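Local atomic coordinates of MutT/NUDIX family protein (Bacillus thuringiensis str. Al Hakam, PDB entry 3ID9), a protein that probably hydrolyses a nucleoside diphosphate linked to another group, as enzymes of the MutT/Nudix family do. Residues 57-61 with 62-66; 126-129 with 130-133; 139-142 with 143-146. All blocks are in the same frame, centred on the assembly; numbering follows the deposited sequence.

Interaction 1 comes first along the chain, at the start of helix 61-72; interaction 2 follows at the end of strand 124-128, and interaction 3 lies on helix 139-147, all within the Nudix domain. The centres of interactions 1 and 2 are about 27 Å apart, those of 1 and 3 about 25 Å, with the first on the opposite side of the chain's centre from the other two. This is the alpha/beta/alpha layering of a Nudix fold, in which helix 61-72 carries part of the Nudix box. Interactions 2 and 3, about 10 Å apart between centres, touch directly: I142 packs on I129 and L132, so the turn after strand 124-128 rests against the last helix.

Interaction 1 of 3, residues 57-61 with 62-66; sequences NGETL and EEAMI
T60 and E63 reach for each other's backbone, their side chains crossing at about a right angle, and together they form a capping box at the start of helix 61-72. In one direction T60 N donates to E63 OE1 at 2.8 Å, meeting the carboxylate on its anti side and 23° out of its plane. In the other, E63 N donates to T60 OG1 at 3.0 Å; the hydroxyl's exact place is less sure, but its chi1 of 56° puts OG1 between the backbone N and the carbonyl carbon, facing E63 N. A water bridges onward from T60 OG1, at 2.7 Å, to E62 OE2, to which it donates. Backbone bonds from A64 N to T60 O and from M65 N to L61 O then carry the helix forward.

E59 lies alongside the first turn, with its OE1 3.6 Å from the A64 CB methyl. Its carboxylate is held from outside this contact: OE1 accepts from E56 N, and OE2 makes a salt bridge with R67, consistent with the glutamate-arginine pair of the Nudix box, whose pattern residues 53-74 match. L61 and M65 turn to the sheet, packing on F100 of strand 95-104 and on V24 and V26 of strand 23-32, while D87 and Y155 of the second subunit accept bonds from L61 N and E62 N at the helix tip.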
loop_
_atom_site.group_PDB
_atom_site.type_symbol
_atom_site.label_atom_id
_atom_site.label_comp_id
_atom_site.label_asym_id
_atom_site.label_seq_id
_atom_site.Cartn_x
_atom_site.Cartn_y
_atom_site.Cartn_z
ATOM N N ASN B 57 -3.149 2.587 17.833
ATOM C CA ASN B 57 -3.852 3.851 17.650
ATOM C C ASN B 57 -2.952 5.087 17.671
ATOM O O ASN B 57 -2.181 5.304 18.610
ATOM C CB ASN B 57 -4.956 3.984 18.701
ATOM C CG ASN B 57 -5.859 5.173 18.446
ATOM O OD1 ASN B 57 -5.476 6.322 18.684
ATOM N ND2 ASN B 57 -7.066 4.903 17.945
ATOM N N GLY B 58 -3.054 5.888 16.615
ATOM C CA GLY B 58 -2.256 7.095 16.520
ATOM C C GLY B 58 -0.906 6.925 15.849
ATOM O O GLY B 58 -0.194 7.907 15.618
ATOM N N GLU B 59 -0.535 5.688 15.533
ATOM C CA GLU B 59 0.751 5.452 14.885
ATOM C C GLU B 59 0.596 5.427 13.379
ATOM O O GLU B 59 -0.458 5.069 12.865
ATOM C CB GLU B 59 1.346 4.104 15.297
ATOM C CG GLU B 59 1.704 3.921 16.751
ATOM C CD GLU B 59 2.365 2.571 16.987
ATOM O OE1 GLU B 59 1.770 1.546 16.589
ATOM O OE2 GLU B 59 3.476 2.528 17.561
ATOM N N THR B 60 1.647 5.820 12.676
ATOM C CA THR B 60 1.639 5.749 11.229
ATOM C C THR B 60 2.123 4.325 10.963
ATOM O O THR B 60 2.746 3.712 11.840
ATOM C CB THR B 60 2.641 6.719 10.595
ATOM O OG1 THR B 60 3.951 6.456 11.110
ATOM C CG2 THR B 60 2.251 8.153 10.888
ATOM N N LEU B 61 1.842 3.787 9.781
ATOM C CA LEU B 61 2.294 2.437 9.475
ATOM C C LEU B 61 3.790 2.351 9.764
ATOM O O LEU B 61 4.274 1.353 10.293
ATOM C CB LEU B 61 2.050 2.095 8.004
ATOM C CG LEU B 61 0.609 2.143 7.510
ATOM C CD1 LEU B 61 0.577 1.699 6.061
ATOM C CD2 LEU B 61 -0.270 1.258 8.364
ATOM N N GLU B 62 4.506 3.416 9.424
ATOM C CA GLU B 62 5.946 3.480 9.625
ATOM C C GLU B 62 6.354 3.384 11.098
ATOM O O GLU B 62 7.226 2.594 11.464
ATOM C CB GLU B 62 6.488 4.776 9.026
ATOM C CG GLU B 62 7.994 4.862 9.031
ATOM C CD GLU B 62 8.505 6.172 8.477
ATOM O OE1 GLU B 62 9.741 6.333 8.384
ATOM O OE2 GLU B 62 7.675 7.044 8.137
ATOM N N GLU B 63 5.729 4.193 11.944
ATOM C CA GLU B 63 6.058 4.175 13.360
ATOM C C GLU B 63 5.870 2.775 13.953
ATOM O O GLU B 63 6.664 2.333 14.783
ATOM C CB GLU B 63 5.197 5.194 14.113
ATOM C CG GLU B 63 5.346 6.611 13.581
ATOM C CD GLU B 63 4.439 7.608 14.280
ATOM O OE1 GLU B 63 3.217 7.344 14.390
ATOM O OE2 GLU B 63 4.951 8.664 14.710
ATOM N N ALA B 64 4.824 2.083 13.513
ATOM C CA ALA B 64 4.538 0.740 13.994
ATOM C C ALA B 64 5.582 -0.259 13.493
ATOM O O ALA B 64 6.033 -1.121 14.245
ATOM C CB ALA B 64 3.144 0.312 13.553
HETATM N N MSE B 65 5.965 -0.146 12.225
HETATM C CA MSE B 65 6.957 -1.042 11.658
HETATM C C MSE B 65 8.281 -0.903 12.418
HETATM O O MSE B 65 8.890 -1.906 12.798
HETATM C CB MSE B 65 7.185 -0.734 10.177
HETATM C CG MSE B 65 8.096 -1.734 9.473
HETATM SE SE MSE B 65 7.269 -3.505 9.235
HETATM C CE MSE B 65 7.797 -4.355 10.899
ATOM N N ILE B 66 8.719 0.340 12.631
ATOM C CA ILE B 66 9.963 0.615 13.341
ATOM C C ILE B 66 9.889 0.118 14.781
ATOM O O ILE B 66 10.862 -0.420 15.303
ATOM C CB ILE B 66 10.303 2.144 13.342
ATOM C CG1 ILE B 66 11.106 2.511 12.098
ATOM C CG2 ILE B 66 11.141 2.508 14.560
ATOM C CD1 ILE B 66 10.413 2.198 10.786
HETATM O O HOH W 1 5.756 8.124 10.032
#

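Interaction 2 of 3, residues 126-129 with 130-133; sequences MVPI and NELS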
loop_
_atom_site.group_PDB
_atom_site.type_symbol
_atom_site.label_atom_id
_atom_site.label_comp_id
_atom_site.label_asym_id
_atom_site.label_seq_id
_atom_site.Cartn_x
_atom_site.Cartn_y
_atom_site.Cartn_z
HETATM N N MSE B 126 18.714 -15.415 10.194
HETATM C CA MSE B 126 18.696 -14.984 8.807
HETATM C C MSE B 126 18.601 -16.247 7.960
HETATM O O MSE B 126 19.564 -16.988 7.836
HETATM C CB MSE B 126 19.975 -14.213 8.467
HETATM C CG MSE B 126 20.134 -12.881 9.192
HETATM SE SE MSE B 126 18.706 -11.573 8.848
HETATM C CE MSE B 126 18.959 -11.323 6.943
ATOM N N VAL B 127 17.435 -16.494 7.382
ATOM C CA VAL B 127 17.236 -17.684 6.573
ATOM C C VAL B 127 17.291 -17.422 5.071
ATOM O O VAL B 127 16.645 -16.515 4.563
ATOM C CB VAL B 127 15.890 -18.366 6.917
ATOM C CG1 VAL B 127 15.640 -19.537 5.980
ATOM C CG2 VAL B 127 15.911 -18.863 8.360
ATOM N N PRO B 128 18.080 -18.223 4.341
ATOM C CA PRO B 128 18.188 -18.045 2.889
ATOM C C PRO B 128 16.793 -18.114 2.295
ATOM O O PRO B 128 15.995 -18.964 2.688
ATOM C CB PRO B 128 19.052 -19.227 2.455
ATOM C CG PRO B 128 19.905 -19.482 3.661
ATOM C CD PRO B 128 18.905 -19.356 4.794
ATOM N N ILE B 129 16.505 -17.227 1.349
ATOM C CA ILE B 129 15.192 -17.187 0.721
ATOM C C ILE B 129 14.789 -18.487 0.036
ATOM O O ILE B 129 13.620 -18.856 0.063
ATOM C CB ILE B 129 15.103 -16.014 -0.272
ATOM C CG1 ILE B 129 15.237 -14.700 0.501
ATOM C CG2 ILE B 129 13.767 -16.040 -1.016
ATOM C CD1 ILE B 129 15.459 -13.499 -0.373
ATOM N N ASN B 130 15.743 -19.191 -0.562
ATOM C CA ASN B 130 15.427 -20.450 -1.225
ATOM C C ASN B 130 15.214 -21.595 -0.231
ATOM O O ASN B 130 15.180 -22.761 -0.627
ATOM C CB ASN B 130 16.530 -20.833 -2.219
ATOM C CG ASN B 130 17.903 -20.957 -1.562
ATOM O OD1 ASN B 130 18.092 -21.726 -0.613
ATOM N ND2 ASN B 130 18.869 -20.200 -2.073
ATOM N N GLU B 131 15.075 -21.266 1.052
ATOM C CA GLU B 131 14.850 -22.280 2.084
ATOM C C GLU B 131 13.622 -21.989 2.927
ATOM O O GLU B 131 13.336 -22.724 3.871
ATOM C CB GLU B 131 16.053 -22.394 3.019
ATOM C CG GLU B 131 17.296 -22.985 2.394
ATOM C CD GLU B 131 18.388 -23.202 3.420
ATOM O OE1 GLU B 131 18.160 -23.995 4.357
ATOM O OE2 GLU B 131 19.467 -22.581 3.298
ATOM N N LEU B 132 12.903 -20.919 2.594
ATOM C CA LEU B 132 11.705 -20.547 3.337
ATOM C C LEU B 132 10.615 -21.617 3.323
ATOM O O LEU B 132 9.785 -21.666 4.229
ATOM C CB LEU B 132 11.116 -19.241 2.809
ATOM C CG LEU B 132 11.530 -17.862 3.350
ATOM C CD1 LEU B 132 12.281 -17.991 4.681
ATOM C CD2 LEU B 132 12.370 -17.148 2.309
ATOM N N SER B 133 10.604 -22.470 2.306
ATOM C CA SER B 133 9.583 -23.510 2.241
ATOM C C SER B 133 9.674 -24.383 3.481
ATOM O O SER B 133 8.675 -24.912 3.962
ATOM C CB SER B 133 9.752 -24.363 0.979
ATOM O OG SER B 133 11.085 -24.820 0.859
#
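The chain folds back on itself where E131 N donates to P128 O at 3.0 Å, the N-H coming from above the carbonyl plane, 51° out of it; a weak bond from L132 N to I129 O, 3.3 Å long, prolongs this 3-10-like turn. Beneath it the I129 and L132 side chains lie side by side and point the same way, with I129 CG2 and L132 CD2 3.8 Å apart. The other branch of the leucine, CD1, goes to V127 CG1 at 3.9 Å. V127 holds CG1 anti to its backbone N (chi1 175°), on the side where the chain turns, which brings CG1 close to E131 CB as well. Further out, the E131 side chain slants across the P128 ring, its OE2 3.2 Å from P128 CG. The strand and the residue after it are joined to the neighbouring part of the sheet by backbone bonds of V127 with V36 and I129 with E34, and I145 of helix 139-147 packs on I129. The turn is thus divided by chemistry: V127, I129 and L132 give it an apolar side facing the protein interior, whereas N130 and E131 put their polar groups on an exposed outer side, where no side-chain bond ties the two segments.

Interaction 3 of 3, residues 139-142 with 143-146; sequences ETFI and NLIS
Over one face of the F141 ring lies I145, its CG1 4.3 Å from the ring centroid and 19° off the normal, a CH-pi contact offset toward the rim; CD1 of the same isoleucine also sits over that face. L144 comes at the ring obliquely, bringing CD2 to 4.0 Å from F141 CD1. The phenylalanine swings its ring to the side of its own carbonyl carbon (chi1 -171°), which sends it along the helix toward these two residues, three and four positions on. Residues at that spacing lie on the same face of alpha helix 139-147, which is layered against the Nudix sheet. Its i+4 to i hydrogen bonds run from N143 N to E139 O, from L144 N to T140 O, from I145 N to F141 O and from S146 N to I142 O; the third is nearly straight, 174° at the hydrogen and 3.0 Å long. At the start of the helix, S138 OG accepts from F141 N. F141 and I145 both rest on I29 of strand 23-32, and L144 packs on L83 and Y84 of strand 77-88. On the exposed side, the N143 amide lies back toward E139 O, with ND2 3.0 Å from that oxygen but too badly angled for a hydrogen bond.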
loop_
_atom_site.group_PDB
_atom_site.type_symbol
_atom_site.label_atom_id
_atom_site.label_comp_id
_atom_site.label_asym_id
_atom_site.label_seq_id
_atom_site.Cartn_x
_atom_site.Cartn_y
_atom_site.Cartn_z
ATOM N N GLU B 139 5.282 -21.261 -2.101
ATOM C CA GLU B 139 6.124 -20.900 -3.233
ATOM C C GLU B 139 5.697 -19.559 -3.811
ATOM O O GLU B 139 6.523 -18.812 -4.335
ATOM C CB GLU B 139 6.069 -21.980 -4.316
ATOM C CG GLU B 139 6.795 -23.263 -3.927
ATOM C CD GLU B 139 8.217 -23.007 -3.443
ATOM O OE1 GLU B 139 8.979 -22.315 -4.157
ATOM O OE2 GLU B 139 8.573 -23.500 -2.351
ATOM N N THR B 140 4.408 -19.255 -3.709
ATOM C CA THR B 140 3.890 -17.983 -4.205
ATOM C C THR B 140 4.528 -16.825 -3.447
ATOM O O THR B 140 4.963 -15.840 -4.044
ATOM C CB THR B 140 2.350 -17.897 -4.030
ATOM O OG1 THR B 140 1.712 -18.674 -5.049
ATOM C CG2 THR B 140 1.874 -16.453 -4.111
ATOM N N PHE B 141 4.578 -16.958 -2.124
ATOM C CA PHE B 141 5.146 -15.925 -1.276
ATOM C C PHE B 141 6.650 -15.812 -1.483
ATOM O O PHE B 141 7.201 -14.710 -1.525
ATOM C CB PHE B 141 4.845 -16.230 0.192
ATOM C CG PHE B 141 5.215 -15.117 1.127
ATOM C CD1 PHE B 141 4.759 -13.824 0.904
ATOM C CD2 PHE B 141 6.005 -15.360 2.238
ATOM C CE1 PHE B 141 5.081 -12.786 1.780
ATOM C CE2 PHE B 141 6.334 -14.324 3.123
ATOM C CZ PHE B 141 5.867 -13.036 2.887
ATOM N N ILE B 142 7.313 -16.955 -1.611
ATOM C CA ILE B 142 8.747 -16.953 -1.820
ATOM C C ILE B 142 9.066 -16.211 -3.113
ATOM O O ILE B 142 10.048 -15.474 -3.180
ATOM C CB ILE B 142 9.303 -18.395 -1.863
ATOM C CG1 ILE B 142 9.197 -19.015 -0.467
ATOM C CG2 ILE B 142 10.736 -18.394 -2.348
ATOM C CD1 ILE B 142 9.490 -20.501 -0.422
ATOM N N ASN B 143 8.231 -16.388 -4.134
ATOM C CA ASN B 143 8.450 -15.695 -5.401
ATOM C C ASN B 143 8.297 -14.182 -5.230
ATOM O O ASN B 143 9.052 -13.401 -5.818
ATOM C CB ASN B 143 7.476 -16.192 -6.469
ATOM C CG ASN B 143 7.749 -17.619 -6.879
ATOM O OD1 ASN B 143 8.887 -18.087 -6.803
ATOM N ND2 ASN B 143 6.713 -18.319 -7.329
ATOM N N LEU B 144 7.317 -13.778 -4.423
ATOM C CA LEU B 144 7.071 -12.366 -4.169
ATOM C C LEU B 144 8.307 -11.728 -3.544
ATOM O O LEU B 144 8.853 -10.754 -4.060
ATOM C CB LEU B 144 5.880 -12.204 -3.225
ATOM C CG LEU B 144 5.503 -10.769 -2.867
ATOM C CD1 LEU B 144 4.813 -10.119 -4.055
ATOM C CD2 LEU B 144 4.589 -10.769 -1.661
ATOM N N ILE B 145 8.735 -12.289 -2.417
ATOM C CA ILE B 145 9.909 -11.815 -1.695
ATOM C C ILE B 145 11.143 -11.917 -2.581
ATOM O O ILE B 145 12.015 -11.057 -2.561
ATOM C CB ILE B 145 10.120 -12.660 -0.425
ATOM C CG1 ILE B 145 9.131 -12.209 0.647
ATOM C CG2 ILE B 145 11.562 -12.566 0.054
ATOM C CD1 ILE B 145 9.099 -13.114 1.862
ATOM N N SER B 146 11.199 -12.976 -3.372
ATOM C CA SER B 146 12.328 -13.197 -4.253
ATOM C C SER B 146 12.453 -12.116 -5.325
ATOM O O SER B 146 13.558 -11.693 -5.659
ATOM C CB SER B 146 12.205 -14.574 -4.900
ATOM O OG SER B 146 13.282 -14.800 -5.778
#